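Local coordinates for protein EST1E (Clostridium proteoclasticum, PDB 2WTM) that hydrolyses feruloyl and probably other esters as a promiscuous feruloyl esterase of the alpha/beta-hydrolase fold, at residues T59-H67 against K81-Y92; A135-L146 against Y172-E182. All coordinates share one frame; numbering follows the deposited sequence.

Interaction 1 (T59-H67 against K81-Y92); sequences TLRADMYGH and KWLTNILAVVDY
M64 is the main bump of this contact: it lays CB and CG over one face of the W82 indole, and the bend at chi2 (-75°) then turns SD into the groove between I86 and N85, 3.7 Å from I86 CG1. SD also stands above the five-membered ring, 4.6 Å from its centroid, a Met-aromatic contact. The far rim of the indole meets H67: W82 CZ2 points at the middle of the imidazole face in a T-shaped pair, planes at 81°. Y65 O accepts from both rings, from W82 NE1 (3.3 Å) on an in-plane lone pair and from H67 ND1 (2.8 Å) at a tilt; H67 NE2 is held separately by T37 N. N85 OD1 takes the backbone N of Y65 (2.9 Å), which ties the turn 64-67 to the helix. Extended beyond CG, K81 lays CD over the centre of the Y65 ring, 3.8 Å from its centroid, while its NZ is salt-bridged to D9 of the second subunit. At the other end V89 fits between two strand residues, CG1 against L60 CD2 (3.7 Å) and CG2 against A62 CB; L60 CD2 also meets the edge of the Y92 ring. Segment 81-92 runs roughly antiparallel to 59-62 (151°, axes 10.4 Å apart) and packs on strand 58-62, also meeting 3-8 and 11-18, while T59 and R61 turn to helix 43-54.

Interaction 2 (A135-L146 against Y172-E182); sequences AMIPEIARTGEL and YVRVAQTIRVE
A141 and A176 meet through their CB atoms, 4.1 Å apart, at the apolar centre; such small side chains are consistent with the close approach of 9.0 Å between the axes of 137-143 and 172-176, which cross at -112°. I137 CG2 packs beside them on A176 CB, and both its CG2 and CD1 reach the OH of Y172, whose polar partner is Q109. Y172 has CG anti to its backbone nitrogen, which carries the ring across to L146; L146 CD1 lies 3.8 Å from Y172 CE2. Toward the other end, the P138 ring sits over the turn 176-179, with CB near the carbonyl oxygens of A176 and I179 and CG 3.6 Å from V181 CG2.

Outward from this centre, polar groups close the contact. Q177, extended beyond CG, sends NE2 to A141 O (3.1 Å, 171° at the hydrogen), while G144 N, in the Schellman motif, reaches A141 O from the opposite face of its plane; Q177 OE1 bonds R122 of the second subunit. R142 bends at chi3 (-74°), bringing NH1 to both Q177 O (2.8 Å) and I179 O (2.9 Å). Each acceptor lies near the guanidinium plane, although NH1 stands above both carbonyl planes. The R180 guanidinium stacks flat on that of R142, centres 3.7 Å apart, while P138 O covers the opposite face. One water joins R142 NH2 to V181 N and E182 OE1; another donates to E139 OE1 and E182 OE2.

The arginine pair is probably eased by the carbonyls of Q177 and I179 and by E182 OE1 reached through a water, and the glutamate pair by the water donating to both. Hydrogen bonds thus set the orientation around an apolar middle.

Interaction 1 lies about 10 Å from the centre of the chain and joins a sheet strand to its covering helix, whereas interaction 2, centred about 16 Å out, joins helices and turns beyond the central sheet. Their centres are 20 Å apart and they do not touch, yet both bury most of their touching residues. Aromatic faces, sulfur and aliphatic groups dominate 59-67 against 81-92; 135-146 against 172-182 instead pairs small aliphatic groups with arginine-to-carbonyl bonds, stacked guanidinium groups and bridging waters at its partly exposed edge. Helix 79-93 links them: it supplies interaction 1, and its F80 and L79 touch residues of 172-182. Both reach the second subunit.

Interaction 1 (T59-H67 against K81-Y92)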
loop_
_atom_site.group_PDB
_atom_site.type_symbol
_atom_site.label_atom_id
_atom_site.label_comp_id
_atom_site.label_asym_id
_atom_site.label_seq_id
_atom_site.Cartn_x
_atom_site.Cartn_y
_atom_site.Cartn_z
ATOM N N THR A 59 -21.161 -14.611 6.560
ATOM C CA THR A 59 -19.697 -14.502 6.504
ATOM C C THR A 59 -19.250 -14.450 5.075
ATOM O O THR A 59 -19.832 -15.099 4.180
ATOM C CB THR A 59 -19.031 -15.666 7.230
ATOM O OG1 THR A 59 -19.522 -16.942 6.707
ATOM C CG2 THR A 59 -19.271 -15.531 8.759
ATOM N N LEU A 60 -18.155 -13.706 4.856
ATOM C CA LEU A 60 -17.552 -13.644 3.537
ATOM C C LEU A 60 -16.102 -13.910 3.785
ATOM O O LEU A 60 -15.342 -13.030 4.255
ATOM C CB LEU A 60 -17.813 -12.304 2.830
ATOM C CG LEU A 60 -17.354 -12.039 1.384
ATOM C CD1 LEU A 60 -18.000 -13.086 0.455
ATOM C CD2 LEU A 60 -17.736 -10.670 1.015
ATOM N N ARG A 61 -15.702 -15.155 3.532
ATOM C CA ARG A 61 -14.341 -15.570 3.569
ATOM C C ARG A 61 -13.695 -15.264 2.233
ATOM O O ARG A 61 -14.202 -15.693 1.196
ATOM C CB ARG A 61 -14.199 -17.070 3.900
ATOM C CG ARG A 61 -14.665 -17.531 5.282
ATOM C CD ARG A 61 -14.723 -19.026 5.375
ATOM N NE ARG A 61 -15.822 -19.553 4.560
ATOM C CZ ARG A 61 -15.843 -20.770 4.059
ATOM N NH1 ARG A 61 -14.807 -21.531 4.202
ATOM N NH2 ARG A 61 -16.926 -21.250 3.427
ATOM N N ALA A 62 -12.567 -14.526 2.196
ATOM C CA ALA A 62 -11.937 -14.171 0.913
ATOM C C ALA A 62 -10.495 -14.632 0.914
ATOM O O ALA A 62 -9.746 -14.373 1.907
ATOM C CB ALA A 62 -11.971 -12.628 0.760
ATOM N N ASP A 63 -10.085 -15.301 -0.151
ATOM C CA ASP A 63 -8.727 -15.686 -0.390
ATOM C C ASP A 63 -8.012 -14.424 -0.977
ATOM O O ASP A 63 -8.472 -13.805 -1.941
ATOM C CB ASP A 63 -8.627 -16.823 -1.403
ATOM C CG ASP A 63 -9.071 -18.151 -0.846
ATOM O OD1 ASP A 63 -9.036 -18.306 0.395
ATOM O OD2 ASP A 63 -9.380 -19.040 -1.709
ATOM N N MET A 64 -6.920 -14.044 -0.352
ATOM C CA MET A 64 -6.159 -12.895 -0.779
ATOM C C MET A 64 -5.237 -13.199 -1.924
ATOM O O MET A 64 -5.009 -14.327 -2.314
ATOM C CB MET A 64 -5.358 -12.363 0.442
ATOM C CG MET A 64 -6.262 -12.018 1.672
ATOM S SD MET A 64 -7.137 -10.476 1.357
ATOM C CE MET A 64 -8.703 -11.025 0.615
ATOM N N TYR A 65 -4.661 -12.151 -2.500
ATOM C CA TYR A 65 -3.717 -12.257 -3.651
ATOM C C TYR A 65 -2.751 -13.390 -3.384
ATOM O O TYR A 65 -2.103 -13.471 -2.329
ATOM C CB TYR A 65 -2.927 -10.931 -3.796
ATOM C CG TYR A 65 -2.014 -10.900 -4.992
ATOM C CD1 TYR A 65 -2.323 -10.080 -6.112
ATOM C CD2 TYR A 65 -0.845 -11.602 -5.028
ATOM C CE1 TYR A 65 -1.483 -10.012 -7.236
ATOM C CE2 TYR A 65 0.024 -11.542 -6.156
ATOM C CZ TYR A 65 -0.338 -10.783 -7.239
ATOM O OH TYR A 65 0.474 -10.627 -8.318
ATOM N N GLY A 66 -2.615 -14.283 -4.350
ATOM C CA GLY A 66 -1.581 -15.301 -4.281
ATOM C C GLY A 66 -1.829 -16.459 -3.320
ATOM O O GLY A 66 -0.899 -17.241 -3.063
ATOM N N HIS A 67 -3.084 -16.569 -2.830
ATOM C CA HIS A 67 -3.466 -17.512 -1.806
ATOM C C HIS A 67 -4.707 -18.216 -2.222
ATOM O O HIS A 67 -5.539 -17.722 -2.996
ATOM C CB HIS A 67 -3.679 -16.791 -0.485
ATOM C CG HIS A 67 -2.389 -16.406 0.171
ATOM N ND1 HIS A 67 -1.557 -15.409 -0.336
ATOM C CD2 HIS A 67 -1.767 -16.902 1.257
ATOM C CE1 HIS A 67 -0.485 -15.329 0.427
ATOM N NE2 HIS A 67 -0.594 -16.203 1.418
ATOM N N LYS A 81 -0.998 -5.153 -1.591
ATOM C CA LYS A 81 -1.973 -5.916 -2.400
ATOM C C LYS A 81 -3.122 -6.455 -1.574
ATOM O O LYS A 81 -4.294 -6.341 -1.997
ATOM C CB LYS A 81 -1.274 -7.023 -3.171
ATOM C CG LYS A 81 -0.248 -6.456 -4.152
ATOM C CD LYS A 81 0.369 -7.515 -5.085
ATOM C CE LYS A 81 1.571 -6.970 -5.924
ATOM N NZ LYS A 81 1.987 -7.968 -6.981
ATOM N N TRP A 82 -2.812 -7.079 -0.435
ATOM C CA TRP A 82 -3.841 -7.546 0.443
ATOM C C TRP A 82 -4.787 -6.433 0.898
ATOM O O TRP A 82 -6.019 -6.623 0.957
ATOM C CB TRP A 82 -3.253 -8.277 1.681
ATOM C CG TRP A 82 -2.830 -9.680 1.379
ATOM C CD1 TRP A 82 -2.396 -10.224 0.189
ATOM C CD2 TRP A 82 -2.856 -10.769 2.345
ATOM N NE1 TRP A 82 -2.150 -11.612 0.379
ATOM C CE2 TRP A 82 -2.465 -11.948 1.674
ATOM C CE3 TRP A 82 -3.258 -10.850 3.681
ATOM C CZ2 TRP A 82 -2.438 -13.189 2.350
ATOM C CZ3 TRP A 82 -3.276 -12.040 4.317
ATOM C CH2 TRP A 82 -2.857 -13.198 3.673
ATOM N N LEU A 83 -4.268 -5.257 1.219
ATOM C CA LEU A 83 -5.170 -4.185 1.726
ATOM C C LEU A 83 -6.069 -3.755 0.527
ATOM O O LEU A 83 -7.290 -3.545 0.663
ATOM C CB LEU A 83 -4.381 -3.011 2.282
ATOM C CG LEU A 83 -3.789 -3.420 3.591
ATOM C CD1 LEU A 83 -2.891 -2.360 3.992
ATOM C CD2 LEU A 83 -4.864 -3.694 4.645
ATOM N N THR A 84 -5.501 -3.663 -0.670
ATOM C CA THR A 84 -6.300 -3.398 -1.932
ATOM C C THR A 84 -7.441 -4.396 -2.070
ATOM O O THR A 84 -8.581 -4.049 -2.327
ATOM C CB THR A 84 -5.376 -3.250 -3.141
ATOM O OG1 THR A 84 -4.501 -2.104 -2.911
ATOM C CG2 THR A 84 -6.152 -3.058 -4.394
ATOM N N ASN A 85 -7.045 -5.663 -1.918
ATOM C CA ASN A 85 -7.988 -6.781 -2.020
ATOM C C ASN A 85 -9.127 -6.619 -1.019
ATOM O O ASN A 85 -10.324 -6.759 -1.322
ATOM C CB ASN A 85 -7.304 -8.147 -1.828
ATOM C CG ASN A 85 -6.223 -8.480 -2.827
ATOM O OD1 ASN A 85 -5.472 -9.392 -2.586
ATOM N ND2 ASN A 85 -6.241 -7.861 -3.994
ATOM N N ILE A 86 -8.785 -6.342 0.209
ATOM C CA ILE A 86 -9.809 -6.197 1.251
ATOM C C ILE A 86 -10.719 -5.013 1.012
ATOM O O ILE A 86 -11.924 -5.130 1.206
ATOM C CB ILE A 86 -9.176 -6.144 2.644
ATOM C CG1 ILE A 86 -8.435 -7.417 2.974
ATOM C CG2 ILE A 86 -10.207 -5.791 3.750
ATOM C CD1 ILE A 86 -7.459 -7.391 4.174
ATOM N N LEU A 87 -10.211 -3.872 0.556
ATOM C CA LEU A 87 -11.069 -2.737 0.157
ATOM C C LEU A 87 -12.050 -3.200 -0.921
ATOM O O LEU A 87 -13.196 -2.799 -0.918
ATOM C CB LEU A 87 -10.199 -1.557 -0.327
ATOM C CG LEU A 87 -9.410 -0.879 0.737
ATOM C CD1 LEU A 87 -8.612 0.285 0.114
ATOM C CD2 LEU A 87 -10.063 -0.513 1.990
ATOM N N ALA A 88 -11.591 -4.050 -1.845
ATOM C CA ALA A 88 -12.476 -4.575 -2.902
ATOM C C ALA A 88 -13.568 -5.442 -2.317
ATOM O O ALA A 88 -14.729 -5.429 -2.781
ATOM C CB ALA A 88 -11.700 -5.302 -3.897
ATOM N N VAL A 89 -13.214 -6.218 -1.314
ATOM C CA VAL A 89 -14.195 -7.131 -0.738
ATOM C C VAL A 89 -15.187 -6.261 0.065
ATOM O O VAL A 89 -16.417 -6.553 0.071
ATOM C CB VAL A 89 -13.494 -8.181 0.159
ATOM C CG1 VAL A 89 -14.492 -8.943 1.024
ATOM C CG2 VAL A 89 -12.629 -9.121 -0.643
ATOM N N VAL A 90 -14.725 -5.284 0.847
ATOM C CA VAL A 90 -15.649 -4.358 1.535
ATOM C C VAL A 90 -16.580 -3.625 0.534
ATOM O O VAL A 90 -17.783 -3.554 0.721
ATOM C CB VAL A 90 -14.880 -3.345 2.327
ATOM C CG1 VAL A 90 -15.844 -2.202 2.911
ATOM C CG2 VAL A 90 -14.100 -3.940 3.457
ATOM N N ASP A 91 -16.056 -3.234 -0.599
ATOM C CA ASP A 91 -16.883 -2.508 -1.603
ATOM C C ASP A 91 -17.952 -3.433 -2.169
ATOM O O ASP A 91 -19.071 -2.960 -2.502
ATOM C CB ASP A 91 -16.008 -1.840 -2.689
ATOM C CG ASP A 91 -15.243 -0.628 -2.134
ATOM O OD1 ASP A 91 -15.609 -0.153 -1.038
ATOM O OD2 ASP A 91 -14.289 -0.225 -2.850
ATOM N N TYR A 92 -17.622 -4.696 -2.313
ATOM C CA TYR A 92 -18.575 -5.712 -2.803
ATOM C C TYR A 92 -19.662 -5.894 -1.743
ATOM O O TYR A 92 -20.875 -5.899 -2.046
ATOM C CB TYR A 92 -17.854 -7.037 -3.069
ATOM C CG TYR A 92 -18.803 -8.174 -3.369
ATOM C CD1 TYR A 92 -19.308 -8.301 -4.621
ATOM C CD2 TYR A 92 -19.192 -9.027 -2.394
ATOM C CE1 TYR A 92 -20.250 -9.353 -4.896
ATOM C CE2 TYR A 92 -20.095 -10.055 -2.647
ATOM C CZ TYR A 92 -20.604 -10.182 -3.876
ATOM O OH TYR A 92 -21.505 -11.223 -4.109
#

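Interaction 2 (A135-L146 against Y172-E182)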
loop_
_atom_site.group_PDB
_atom_site.type_symbol
_atom_site.label_atom_id
_atom_site.label_comp_id
_atom_site.label_asym_id
_atom_site.label_seq_id
_atom_site.Cartn_x
_atom_site.Cartn_y
_atom_site.Cartn_z
ATOM N N ALA A 135 0.867 -8.736 14.176
ATOM C CA ALA A 135 0.919 -7.279 14.147
ATOM C C ALA A 135 2.339 -6.723 14.236
ATOM O O ALA A 135 2.559 -5.522 13.977
ATOM C CB ALA A 135 0.120 -6.728 15.278
ATOM N N MET A 136 3.294 -7.562 14.609
ATOM C CA MET A 136 4.718 -7.108 14.649
ATOM C C MET A 136 5.414 -7.247 13.287
ATOM O O MET A 136 6.593 -6.854 13.173
ATOM C CB MET A 136 5.520 -7.852 15.744
ATOM C CG MET A 136 4.977 -7.741 17.133
ATOM S SD MET A 136 5.025 -6.059 17.654
ATOM C CE MET A 136 6.782 -5.796 17.594
ATOM N N ILE A 137 4.765 -7.784 12.233
ATOM C CA ILE A 137 5.499 -7.964 10.966
ATOM C C ILE A 137 6.214 -6.668 10.543
ATOM O O ILE A 137 7.362 -6.731 10.153
ATOM C CB ILE A 137 4.607 -8.585 9.869
ATOM C CG1 ILE A 137 4.541 -10.111 10.112
ATOM C CG2 ILE A 137 5.161 -8.246 8.488
ATOM C CD1 ILE A 137 3.596 -10.813 9.217
ATOM N N PRO A 138 5.515 -5.504 10.529
ATOM C CA PRO A 138 6.238 -4.265 10.024
ATOM C C PRO A 138 7.403 -3.875 10.887
ATOM O O PRO A 138 8.480 -3.594 10.294
ATOM C CB PRO A 138 5.129 -3.210 9.915
ATOM C CG PRO A 138 3.844 -4.111 9.758
ATOM C CD PRO A 138 4.060 -5.281 10.684
ATOM N N GLU A 139 7.236 -3.894 12.181
ATOM C CA GLU A 139 8.353 -3.437 13.082
ATOM C C GLU A 139 9.529 -4.414 12.908
ATOM O O GLU A 139 10.697 -4.024 12.705
ATOM C CB GLU A 139 7.905 -3.310 14.519
ATOM C CG GLU A 139 9.066 -3.131 15.456
ATOM C CD GLU A 139 8.691 -2.920 16.926
ATOM O OE1 GLU A 139 7.515 -2.735 17.315
ATOM O OE2 GLU A 139 9.646 -2.982 17.721
ATOM N N ILE A 140 9.226 -5.705 12.886
ATOM C CA ILE A 140 10.271 -6.705 12.806
ATOM C C ILE A 140 10.936 -6.679 11.449
ATOM O O ILE A 140 12.130 -6.833 11.361
ATOM C CB ILE A 140 9.743 -8.064 13.229
ATOM C CG1 ILE A 140 9.285 -8.062 14.687
ATOM C CG2 ILE A 140 10.710 -9.185 12.964
ATOM C CD1 ILE A 140 10.300 -7.528 15.653
ATOM N N ALA A 141 10.194 -6.365 10.375
ATOM C CA ALA A 141 10.769 -6.197 9.066
ATOM C C ALA A 141 11.778 -5.044 9.034
ATOM O O ALA A 141 12.818 -5.120 8.349
ATOM C CB ALA A 141 9.693 -6.003 8.016
ATOM N N ARG A 142 11.458 -4.012 9.776
ATOM C CA ARG A 142 12.350 -2.852 9.913
ATOM C C ARG A 142 13.661 -3.206 10.591
ATOM O O ARG A 142 14.717 -2.554 10.273
ATOM C CB ARG A 142 11.656 -1.661 10.602
ATOM C CG ARG A 142 10.604 -0.985 9.715
ATOM C CD ARG A 142 10.074 0.271 10.311
ATOM N NE ARG A 142 9.154 0.057 11.426
ATOM C CZ ARG A 142 7.853 -0.166 11.312
ATOM N NH1 ARG A 142 7.294 -0.162 10.143
ATOM N NH2 ARG A 142 7.102 -0.292 12.429
ATOM N N THR A 143 13.620 -4.244 11.411
ATOM C CA THR A 143 14.805 -4.736 12.147
ATOM C C THR A 143 15.578 -5.796 11.400
ATOM O O THR A 143 16.659 -6.169 11.849
ATOM C CB THR A 143 14.455 -5.348 13.514
ATOM O OG1 THR A 143 13.848 -6.636 13.352
ATOM C CG2 THR A 143 13.639 -4.469 14.318
ATOM N N GLY A 144 15.043 -6.317 10.307
ATOM C CA GLY A 144 15.702 -7.297 9.431
ATOM C C GLY A 144 15.276 -8.722 9.697
ATOM O O GLY A 144 16.083 -9.659 9.516
ATOM N N GLU A 145 14.019 -8.969 10.079
ATOM C CA GLU A 145 13.546 -10.337 10.103
ATOM C C GLU A 145 12.109 -10.457 9.544
ATOM O O GLU A 145 11.299 -9.500 9.634
ATOM C CB GLU A 145 13.606 -10.889 11.513
ATOM C CG GLU A 145 12.821 -12.171 11.710
ATOM C CD GLU A 145 12.862 -12.748 13.136
ATOM O OE1 GLU A 145 13.789 -12.357 13.889
ATOM O OE2 GLU A 145 11.919 -13.539 13.472
ATOM N N LEU A 146 11.783 -11.631 9.029
ATOM C CA LEU A 146 10.435 -11.935 8.652
ATOM C C LEU A 146 10.196 -13.393 8.989
ATOM O O LEU A 146 10.784 -14.275 8.353
ATOM C CB LEU A 146 10.178 -11.709 7.143
ATOM C CG LEU A 146 8.793 -12.196 6.632
ATOM C CD1 LEU A 146 7.651 -11.372 7.281
ATOM C CD2 LEU A 146 8.755 -12.152 5.120
ATOM N N TYR A 172 7.831 -7.738 -0.669
ATOM C CA TYR A 172 6.971 -7.963 0.513
ATOM C C TYR A 172 7.581 -7.141 1.692
ATOM O O TYR A 172 6.831 -6.450 2.397
ATOM C CB TYR A 172 6.860 -9.465 0.863
ATOM C CG TYR A 172 6.056 -9.699 2.141
ATOM C CD1 TYR A 172 4.791 -10.157 2.123
ATOM C CD2 TYR A 172 6.598 -9.406 3.369
ATOM C CE1 TYR A 172 4.068 -10.278 3.273
ATOM C CE2 TYR A 172 5.894 -9.513 4.536
ATOM C CZ TYR A 172 4.621 -9.983 4.496
ATOM O OH TYR A 172 3.883 -10.141 5.666
ATOM N N VAL A 173 8.882 -7.288 1.923
ATOM C CA VAL A 173 9.596 -6.584 3.003
ATOM C C VAL A 173 9.673 -5.056 2.799
ATOM O O VAL A 173 9.392 -4.312 3.722
ATOM C CB VAL A 173 11.032 -7.148 3.232
ATOM C CG1 VAL A 173 11.790 -6.417 4.348
ATOM C CG2 VAL A 173 10.913 -8.682 3.477
ATOM N N ARG A 174 9.983 -4.635 1.569
ATOM C CA ARG A 174 9.980 -3.187 1.233
ATOM C C ARG A 174 8.677 -2.510 1.608
ATOM O O ARG A 174 8.648 -1.426 2.128
ATOM C CB ARG A 174 10.313 -3.005 -0.215
ATOM C CG ARG A 174 11.650 -3.565 -0.651
ATOM C CD ARG A 174 12.028 -3.265 -2.029
ATOM N NE ARG A 174 13.303 -3.865 -2.407
ATOM C CZ ARG A 174 14.478 -3.278 -2.244
ATOM N NH1 ARG A 174 14.537 -2.065 -1.724
ATOM N NH2 ARG A 174 15.602 -3.880 -2.625
ATOM N N VAL A 175 7.562 -3.205 1.309
ATOM C CA VAL A 175 6.239 -2.709 1.640
ATOM C C VAL A 175 5.977 -2.765 3.135
ATOM O O VAL A 175 5.496 -1.832 3.755
ATOM C CB VAL A 175 5.170 -3.505 0.867
ATOM C CG1 VAL A 175 3.800 -3.244 1.409
ATOM C CG2 VAL A 175 5.255 -3.205 -0.631
ATOM N N ALA A 176 6.248 -3.894 3.750
ATOM C CA ALA A 176 5.955 -4.087 5.162
ATOM C C ALA A 176 6.638 -3.039 6.031
ATOM O O ALA A 176 6.092 -2.553 7.037
ATOM C CB ALA A 176 6.359 -5.477 5.637
ATOM N N GLN A 177 7.873 -2.768 5.691
ATOM C CA GLN A 177 8.617 -1.817 6.467
ATOM C C GLN A 177 7.940 -0.428 6.570
ATOM O O GLN A 177 8.230 0.349 7.515
ATOM C CB GLN A 177 10.014 -1.652 5.850
ATOM C CG GLN A 177 10.997 -2.793 6.084
ATOM C CD GLN A 177 12.370 -2.453 5.543
ATOM O OE1 GLN A 177 12.521 -1.593 4.699
ATOM N NE2 GLN A 177 13.388 -3.211 6.001
ATOM N N THR A 178 7.081 -0.096 5.583
ATOM C CA THR A 178 6.490 1.260 5.542
ATOM C C THR A 178 5.355 1.428 6.539
ATOM O O THR A 178 4.872 2.524 6.803
ATOM C CB THR A 178 6.017 1.608 4.200
ATOM O OG1 THR A 178 4.777 0.934 3.893
ATOM C CG2 THR A 178 7.110 1.415 3.138
ATOM N N ILE A 179 4.832 0.337 7.018
ATOM C CA ILE A 179 3.542 0.338 7.740
ATOM C C ILE A 179 3.747 0.605 9.196
ATOM O O ILE A 179 4.422 -0.131 9.915
ATOM C CB ILE A 179 2.796 -0.977 7.535
ATOM C CG1 ILE A 179 2.398 -1.124 6.088
ATOM C CG2 ILE A 179 1.475 -1.060 8.345
ATOM C CD1 ILE A 179 1.920 -2.439 5.668
ATOM N N ARG A 180 3.101 1.683 9.680
ATOM C CA ARG A 180 3.119 2.020 11.118
ATOM C C ARG A 180 1.847 1.507 11.815
ATOM O O ARG A 180 0.866 2.196 11.862
ATOM C CB ARG A 180 3.219 3.525 11.260
ATOM C CG ARG A 180 4.318 4.159 10.397
ATOM C CD ARG A 180 5.661 3.536 10.495
ATOM N NE ARG A 180 6.111 3.463 11.875
ATOM C CZ ARG A 180 7.378 3.410 12.244
ATOM N NH1 ARG A 180 8.368 3.490 11.353
ATOM N NH2 ARG A 180 7.650 3.311 13.539
ATOM N N VAL A 181 1.895 0.258 12.265
ATOM C CA VAL A 181 0.699 -0.399 12.836
ATOM C C VAL A 181 0.018 0.424 13.899
ATOM O O VAL A 181 -1.192 0.516 13.969
ATOM C CB VAL A 181 1.034 -1.849 13.329
ATOM C CG1 VAL A 181 -0.174 -2.519 13.900
ATOM C CG2 VAL A 181 1.571 -2.671 12.167
ATOM N N GLU A 182 0.849 1.026 14.740
ATOM C CA GLU A 182 0.329 1.789 15.868
ATOM C C GLU A 182 -0.607 2.912 15.468
ATOM O O GLU A 182 -1.563 3.241 16.224
ATOM C CB GLU A 182 1.514 2.332 16.669
ATOM C CG GLU A 182 2.327 1.339 17.459
ATOM C CD GLU A 182 3.312 0.466 16.631
ATOM O OE1 GLU A 182 3.585 0.774 15.410
ATOM O OE2 GLU A 182 3.833 -0.524 17.231
HETATM O O HOH W 1 5.167 -2.660 16.216
HETATM O O HOH W 2 4.391 -0.860 13.270
#